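Local coordinates for protein cellulase (Bacillus sp. BG-CS10, PDB 5E09) that probably hydrolyses internal beta-1,4-glucosidic bonds of cellulose as a halophilic, three-module endoglucanase of glycoside hydrolase family 5, at residues 183-186 with 187-190; 124-127 with 128-132; 406-409 with 410-414; 379-382 with 383-387. All coordinates share one frame; numbering follows the deposited sequence.

In the fold
Running from the N terminus, the chain meets contact 2 first, one turn and more of helix 117-134 on the outside of the catalytic TIM barrel. Contact 1 follows, in the loop that carries the chain from helix 161-181 into barrel strand 190-193. These two touch: Asn185 ND2 lies 2.7 Å from Ser132 O, probably hydrogen-bonded, so the loop is tied to the earlier helix. The chain then enters the X2 module, where contact 4 closes the turn before strand 386-389 and contact 3 shapes the entry to strand 410-419, their centres about 20 Å apart. All four lie in series; none encloses or crosses another.

Contact 1. Residues 183-186 with 187-190; sequences GSNT and ERPL
Arg188 reaches back along the turn to Asn185, and its side chain can be followed atom by atom. Arg188 CB rests 3.4 Å from Ser184 O. With CG anti to the backbone N (chi1 -174°) the chain first runs out extended, then bends at chi3, which brings the guanidinium alongside the Asn185 side chain, both pointing the same way. CD passes Asn185 OD1, and Arg188 NE donates to Asn185 OD1 at 2.7 Å, a fairly straight bond that lies in the carbonyl plane of the amide and close to the guanidinium plane. Arg188 NH2 adds a weak bond to Asn185 OD1 at 3.1 Å, so one amide oxygen receives two N-H groups although the two planes stand 70° apart. Arg188 NH2 also passes 3.4 Å from Ser184 CB, while Ser184 O lies over one face of the guanidinium. The tip continues into main-chain carbonyls at and just before barrel strand 142-145: NH1 bonds to Ser139 O and Leu142 O, and NH2 to His138 O. Asparagine suits its place because its amide works from both ends, OD1 accepting from Arg188 while ND2 donates to Ser132 O and Ser181 OG. Were Arg188 replaced by a leucine, Asn185 OD1 and three main-chain carbonyls would probably lose this donor, leaving the loop less firmly joined to its neighbours. The chemistry is thus that of a buried cation shared among neutral oxygens: its charge is probably spread over several carbonyl dipoles, and the loop before barrel strand 190-193 is cross-linked by one side chain.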
# COMPACT_ATOMS: atom_id res chain seq x y z
N GLY A 183 11.33 -35.44 2.21
CA GLY A 183 12.52 -34.62 2.30
C GLY A 183 12.33 -33.49 3.29
O GLY A 183 11.81 -33.69 4.39
N SER A 184 12.76 -32.29 2.91
CA SER A 184 12.54 -31.11 3.75
C SER A 184 11.11 -30.60 3.62
O SER A 184 10.67 -29.74 4.39
CB SER A 184 13.53 -30.01 3.39
OG SER A 184 14.86 -30.47 3.49
N ASN A 185 10.38 -31.13 2.65
CA ASN A 185 8.98 -30.77 2.46
C ASN A 185 8.06 -31.33 3.54
O ASN A 185 6.91 -30.91 3.68
CB ASN A 185 8.49 -31.23 1.08
CG ASN A 185 9.12 -30.45 -0.05
OD1 ASN A 185 9.52 -29.30 0.12
ND2 ASN A 185 9.21 -31.07 -1.23
N THR A 186 8.59 -32.27 4.32
CA THR A 186 7.82 -32.95 5.36
C THR A 186 7.47 -32.02 6.53
O THR A 186 6.37 -32.09 7.07
CB THR A 186 8.59 -34.18 5.89
OG1 THR A 186 8.88 -35.07 4.80
CG2 THR A 186 7.76 -34.93 6.94
N GLU A 187 8.40 -31.14 6.90
CA GLU A 187 8.09 -30.16 7.93
C GLU A 187 8.29 -28.74 7.44
O GLU A 187 8.40 -27.82 8.25
CB GLU A 187 8.92 -30.39 9.20
CG GLU A 187 9.28 -31.85 9.45
CD GLU A 187 9.98 -32.05 10.78
OE1 GLU A 187 10.79 -31.18 11.15
OE2 GLU A 187 9.71 -33.07 11.45
N ARG A 188 8.31 -28.56 6.12
CA ARG A 188 8.31 -27.23 5.54
C ARG A 188 7.08 -26.44 5.99
O ARG A 188 5.97 -26.94 5.91
CB ARG A 188 8.35 -27.30 4.01
CG ARG A 188 8.50 -25.95 3.35
CD ARG A 188 8.77 -26.07 1.87
NE ARG A 188 9.81 -27.05 1.56
CZ ARG A 188 11.12 -26.82 1.69
NH1 ARG A 188 11.57 -25.66 2.16
NH2 ARG A 188 11.98 -27.78 1.36
N PRO A 189 7.29 -25.22 6.51
CA PRO A 189 6.14 -24.38 6.87
C PRO A 189 5.27 -24.07 5.66
O PRO A 189 5.77 -23.79 4.57
CB PRO A 189 6.81 -23.12 7.43
CG PRO A 189 8.09 -23.64 8.01
CD PRO A 189 8.55 -24.67 7.03
N LEU A 190 3.96 -24.15 5.85
CA LEU A 190 3.00 -23.95 4.78
C LEU A 190 2.13 -22.76 5.12
O LEU A 190 1.74 -22.59 6.27
CB LEU A 190 2.15 -25.20 4.58
CG LEU A 190 2.90 -26.44 4.12
CD1 LEU A 190 1.94 -27.62 3.97
CD2 LEU A 190 3.63 -26.16 2.81

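Contact 2. Residues 124-127 with 128-132; sequences YTAL and WEQLS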
# COMPACT_ATOMS: atom_id res chain seq x y z
N TYR A 124 -3.32 -27.45 -10.97
CA TYR A 124 -2.91 -27.07 -9.62
C TYR A 124 -2.02 -28.15 -9.02
O TYR A 124 -0.95 -27.87 -8.44
CB TYR A 124 -4.16 -26.85 -8.77
CG TYR A 124 -3.93 -26.31 -7.38
CD1 TYR A 124 -3.64 -24.97 -7.16
CD2 TYR A 124 -4.06 -27.14 -6.27
CE1 TYR A 124 -3.45 -24.48 -5.88
CE2 TYR A 124 -3.87 -26.66 -4.99
CZ TYR A 124 -3.56 -25.33 -4.80
OH TYR A 124 -3.38 -24.86 -3.52
N THR A 125 -2.45 -29.40 -9.19
CA THR A 125 -1.69 -30.55 -8.72
C THR A 125 -0.34 -30.67 -9.42
O THR A 125 0.68 -30.88 -8.75
CB THR A 125 -2.48 -31.84 -8.94
OG1 THR A 125 -3.70 -31.76 -8.21
CG2 THR A 125 -1.68 -33.04 -8.46
N ALA A 126 -0.33 -30.55 -10.74
CA ALA A 126 0.92 -30.60 -11.51
C ALA A 126 1.90 -29.51 -11.06
O ALA A 126 3.11 -29.76 -10.90
CB ALA A 126 0.63 -30.47 -13.00
N LEU A 127 1.37 -28.31 -10.85
CA LEU A 127 2.17 -27.18 -10.38
C LEU A 127 2.81 -27.47 -9.04
O LEU A 127 4.04 -27.39 -8.90
CB LEU A 127 1.32 -25.92 -10.26
CG LEU A 127 1.27 -25.02 -11.48
CD1 LEU A 127 0.53 -23.72 -11.17
CD2 LEU A 127 2.68 -24.74 -11.98
N TRP A 128 2.00 -27.81 -8.04
CA TRP A 128 2.59 -28.00 -6.71
C TRP A 128 3.41 -29.28 -6.62
O TRP A 128 4.24 -29.41 -5.72
CB TRP A 128 1.51 -27.94 -5.63
CG TRP A 128 1.21 -26.53 -5.25
CD1 TRP A 128 0.02 -25.86 -5.40
CD2 TRP A 128 2.14 -25.57 -4.70
NE1 TRP A 128 0.16 -24.56 -4.95
CE2 TRP A 128 1.43 -24.37 -4.53
CE3 TRP A 128 3.49 -25.64 -4.33
CZ2 TRP A 128 2.05 -23.23 -3.99
CZ3 TRP A 128 4.09 -24.51 -3.80
CH2 TRP A 128 3.37 -23.32 -3.64
N GLU A 129 3.21 -30.21 -7.55
CA GLU A 129 4.09 -31.38 -7.63
C GLU A 129 5.47 -30.96 -8.13
O GLU A 129 6.49 -31.30 -7.52
CB GLU A 129 3.49 -32.45 -8.54
CG GLU A 129 2.48 -33.35 -7.85
CD GLU A 129 1.74 -34.26 -8.82
OE1 GLU A 129 1.93 -34.11 -10.05
OE2 GLU A 129 0.96 -35.12 -8.36
N GLN A 130 5.51 -30.21 -9.24
CA GLN A 130 6.80 -29.75 -9.76
C GLN A 130 7.53 -28.84 -8.76
O GLN A 130 8.75 -28.96 -8.58
CB GLN A 130 6.62 -29.01 -11.08
CG GLN A 130 6.13 -29.88 -12.21
CD GLN A 130 5.82 -29.08 -13.46
OE1 GLN A 130 6.73 -28.68 -14.19
NE2 GLN A 130 4.55 -28.83 -13.72
N LEU A 131 6.79 -27.96 -8.10
CA LEU A 131 7.38 -27.07 -7.09
C LEU A 131 7.87 -27.85 -5.88
O LEU A 131 8.95 -27.57 -5.36
CB LEU A 131 6.38 -25.99 -6.65
CG LEU A 131 5.91 -25.02 -7.74
CD1 LEU A 131 4.85 -24.08 -7.23
CD2 LEU A 131 7.07 -24.24 -8.29
N SER A 132 7.07 -28.82 -5.42
CA SER A 132 7.47 -29.68 -4.31
C SER A 132 8.77 -30.41 -4.62
O SER A 132 9.67 -30.48 -3.79
CB SER A 132 6.39 -30.71 -3.98
OG SER A 132 5.34 -30.12 -3.23
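Tyr124 and Trp128, one helical turn apart, make the tightly packed side of this contact. The edge of the indole five-membered ring points at the face of the phenol in a T-shaped pair, centroids 4.9 Å apart and planes at 75°, with Trp128 CD1 3.7 Å from Tyr124 CZ. Tyr124 sets CG anti to its own N (chi1 -174°), which swings the ring alongside the next turn to receive that edge. Both polar ends are paired beyond the helix, Tyr124 OH with Leu170 O and Trp128 NE1 with Ser146 O, and Phe174 meets the indole edge-to-face. Without the ring, as with an alanine at Tyr124, the indole edge is likely to lose its facing surface and Leu170 O its hydroxyl partner. On the looser, outward side, Glu129 merely lies alongside Thr125, Glu129 OE2 3.4 Å from Thr125 CG2, its carboxylate on the exposed flank as befits a charge. On a further flank, Gln130 NE2 bonds to Ala126 O at 3.3 Å from above the carbonyl plane, on the face opposite Gln130 N, while NE2 also bonds to Tyr74 O and OE1 accepts from Ile76 N. A helix with aromatic rings turned inward and a charged residue outward fits the outer helical layer of a TIM barrel.

Contact 3. Residues 406-409 with 410-414; sequences PGEL and GTNAV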
# COMPACT_ATOMS: atom_id res chain seq x y z
N PRO A 406 10.16 36.40 0.73
CA PRO A 406 8.96 37.08 0.21
C PRO A 406 8.83 36.90 -1.29
O PRO A 406 9.80 37.11 -2.02
CB PRO A 406 9.22 38.55 0.57
CG PRO A 406 10.16 38.49 1.74
CD PRO A 406 11.05 37.32 1.46
N GLY A 407 7.65 36.49 -1.74
CA GLY A 407 7.40 36.35 -3.17
C GLY A 407 7.77 35.00 -3.76
O GLY A 407 7.38 34.70 -4.88
N GLU A 408 8.53 34.18 -3.04
CA GLU A 408 8.81 32.85 -3.56
C GLU A 408 7.87 31.82 -2.95
O GLU A 408 8.03 31.42 -1.79
CB GLU A 408 10.26 32.42 -3.32
CG GLU A 408 10.55 31.11 -4.06
CD GLU A 408 12.01 30.76 -4.14
OE1 GLU A 408 12.58 30.33 -3.12
OE2 GLU A 408 12.59 30.92 -5.23
N LEU A 409 6.91 31.39 -3.75
CA LEU A 409 5.90 30.45 -3.30
C LEU A 409 6.41 29.02 -3.40
O LEU A 409 7.22 28.69 -4.25
CB LEU A 409 4.62 30.64 -4.12
CG LEU A 409 4.19 32.12 -4.17
CD1 LEU A 409 2.99 32.32 -5.07
CD2 LEU A 409 3.92 32.66 -2.77
N GLY A 410 5.93 28.18 -2.49
CA GLY A 410 6.39 26.81 -2.43
C GLY A 410 7.04 26.55 -1.09
O GLY A 410 6.89 27.34 -0.15
N THR A 411 7.84 25.49 -1.05
CA THR A 411 8.57 25.11 0.13
C THR A 411 9.78 25.98 0.24
O THR A 411 10.60 25.95 -0.62
CB THR A 411 9.06 23.68 0.01
OG1 THR A 411 7.98 22.83 -0.31
CG2 THR A 411 9.63 23.22 1.29
N ASN A 412 9.88 26.74 1.30
CA ASN A 412 11.00 27.62 1.49
C ASN A 412 12.00 27.04 2.45
O ASN A 412 13.11 27.45 2.49
CB ASN A 412 10.53 28.95 2.06
CG ASN A 412 9.87 29.84 1.05
OD1 ASN A 412 9.61 30.97 1.32
ND2 ASN A 412 9.59 29.33 -0.10
N ALA A 413 11.59 26.07 3.22
CA ALA A 413 12.44 25.41 4.22
C ALA A 413 11.85 24.13 4.76
O ALA A 413 10.67 23.88 4.60
CB ALA A 413 12.76 26.36 5.38
N VAL A 414 12.69 23.33 5.40
CA VAL A 414 12.24 22.10 6.07
C VAL A 414 12.69 22.11 7.53
O VAL A 414 13.88 22.14 7.82
CB VAL A 414 12.79 20.84 5.36
CG1 VAL A 414 12.46 19.61 6.17
CG2 VAL A 414 12.22 20.75 3.94
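The amide of Asn412 is the flat group that meets Glu408, and it does so at its edge: the main-chain oxygen Glu408 O lies only 4° out of the amide plane, in line with an N-H of ND2. The bond from Asn412 ND2 to Glu408 O is 3.1 Å long and nearly straight, at 163°. Seen from the acceptor the approach is less regular, since the donor stands above the carbonyl plane of Glu408, 37° out of it. No residue of the two segments stacks on a face of the amide. The amide oxygen is used too: OD1 accepts from the backbone N of Thr405. With CG anti to its carbonyl carbon, Asn412 turns its amide back toward the loop it has just left, and its side chain also touches Asn431 and Met404. Asparagine suits the place because a single planar group offers both a donor for Glu408 O and an acceptor for Thr405 N, two points along the incoming loop.

Glu408 O also receives Asn431 ND2, so two asparagine amides hold the same carbonyl. The Glu408 carboxylate stays looser, with Glu408 OE1 4.4 Å from Asn412 ND2, as suits a charged residue at the surface. Two glycines let the chain bend: the backbone angles of Gly407 and Gly410 would jam a CB against the preceding carbonyl oxygen. Leu409 turns away between them, onto Asp352, Asp433 and Asn454. The pattern is that of a loop-to-strand entry in a beta-sandwich-like E-set module, where an amide of strand 410-419 fastens the incoming loop beside strand 425-432.

Contact 4. Residues 379-382 with 383-387; sequences SLAL and GEDYE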
# COMPACT_ATOMS: atom_id res chain seq x y z
N SER A 379 20.73 23.05 14.72
CA SER A 379 19.70 23.19 15.74
C SER A 379 19.14 24.61 15.80
O SER A 379 19.87 25.58 15.62
CB SER A 379 20.23 22.78 17.11
OG SER A 379 20.62 21.42 17.12
N LEU A 380 17.84 24.72 16.04
CA LEU A 380 17.22 26.03 16.19
C LEU A 380 17.25 26.44 17.64
O LEU A 380 17.53 25.63 18.53
CB LEU A 380 15.78 26.01 15.67
CG LEU A 380 15.63 25.90 14.15
CD1 LEU A 380 14.17 26.08 13.74
CD2 LEU A 380 16.52 26.93 13.46
N ALA A 381 16.98 27.72 17.89
CA ALA A 381 17.09 28.28 19.22
C ALA A 381 15.82 28.13 20.03
O ALA A 381 14.74 28.54 19.60
CB ALA A 381 17.47 29.75 19.13
N LEU A 382 15.95 27.54 21.21
CA LEU A 382 14.87 27.55 22.19
C LEU A 382 14.50 28.98 22.56
O LEU A 382 15.37 29.81 22.83
CB LEU A 382 15.29 26.78 23.43
CG LEU A 382 15.36 25.27 23.22
CD1 LEU A 382 15.99 24.58 24.42
CD2 LEU A 382 13.96 24.78 22.99
N GLY A 383 13.22 29.32 22.55
CA GLY A 383 12.81 30.64 23.00
C GLY A 383 13.10 31.87 22.15
O GLY A 383 12.79 32.99 22.55
N GLU A 384 13.77 31.64 21.03
CA GLU A 384 14.12 32.68 20.06
C GLU A 384 13.61 32.27 18.68
O GLU A 384 13.34 33.11 17.82
CB GLU A 384 15.63 32.91 20.03
CG GLU A 384 16.22 33.35 21.35
CD GLU A 384 15.64 34.65 21.85
OE1 GLU A 384 14.75 35.21 21.16
OE2 GLU A 384 16.06 35.12 22.93
N ASP A 385 13.48 30.96 18.51
CA ASP A 385 13.02 30.31 17.28
C ASP A 385 11.78 29.43 17.46
O ASP A 385 10.99 29.27 16.53
CB ASP A 385 14.15 29.50 16.65
CG ASP A 385 15.35 30.35 16.28
OD1 ASP A 385 15.30 31.58 16.51
OD2 ASP A 385 16.34 29.80 15.76
N TYR A 386 11.60 28.86 18.66
CA TYR A 386 10.43 28.02 18.92
C TYR A 386 10.17 27.74 20.40
O TYR A 386 11.07 27.86 21.24
CB TYR A 386 10.57 26.69 18.18
CG TYR A 386 11.59 25.73 18.75
CD1 TYR A 386 12.93 25.80 18.37
CD2 TYR A 386 11.22 24.73 19.64
CE1 TYR A 386 13.87 24.91 18.87
CE2 TYR A 386 12.14 23.83 20.15
CZ TYR A 386 13.47 23.93 19.76
OH TYR A 386 14.39 23.04 20.27
N GLU A 387 8.93 27.37 20.71
CA GLU A 387 8.52 27.04 22.08
C GLU A 387 7.69 25.76 22.08
O GLU A 387 7.12 25.39 21.05
CB GLU A 387 7.71 28.18 22.71
CG GLU A 387 8.24 29.59 22.46
CD GLU A 387 7.28 30.68 22.93
OE1 GLU A 387 6.21 30.33 23.48
OE2 GLU A 387 7.59 31.88 22.75
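Ala381 and Asp385 hold each other through both backbone and side chain. The amide N of Ala381 donates to Asp385 OD2 at 3.0 Å, almost straight at 168° although it meets the oxygen from above the carboxylate plane. In return, Asp385 N bonds to Ala381 O at 2.9 Å, and Tyr386 N adds a weak bond to the same oxygen. One carbonyl therefore gathers two successive N-H groups while the carboxylate takes the N-H at the other end of its residue, which ties the turn at both sides of Ala381. Aspartate suits this position because its short side chain places an acceptor just where that amide points. Gly383 supplies the bend: its positive phi of 72° favours glycine, and a CB there would clash with Leu382 O. Its N bonds to Tyr386 O, so the turn closes on itself.

Farther out, the methyl of Ala381 lies against the carboxylate, Ala381 CB 3.6 Å from Asp385 OD2, and is small enough to leave that group its room. Tyr386 carries CG between its backbone N and carbonyl carbon (chi1 73°), a rotamer that turns the ring back against Leu380 and Leu382. There Leu382 CD2 meets Tyr386 CZ at 3.4 Å, the two side chains running aslant to each other, and elsewhere on the ring Tyr386 CE1 comes 3.9 Å from Leu380 CB. The turn thus joins strand 378-379, at the rim of one sheet of the X2 module, to edge strand 386-389 of the other, with Tyr386 packing on Leu373 of strand 370-375 and on Leu393 and Met395 of strand 392-395.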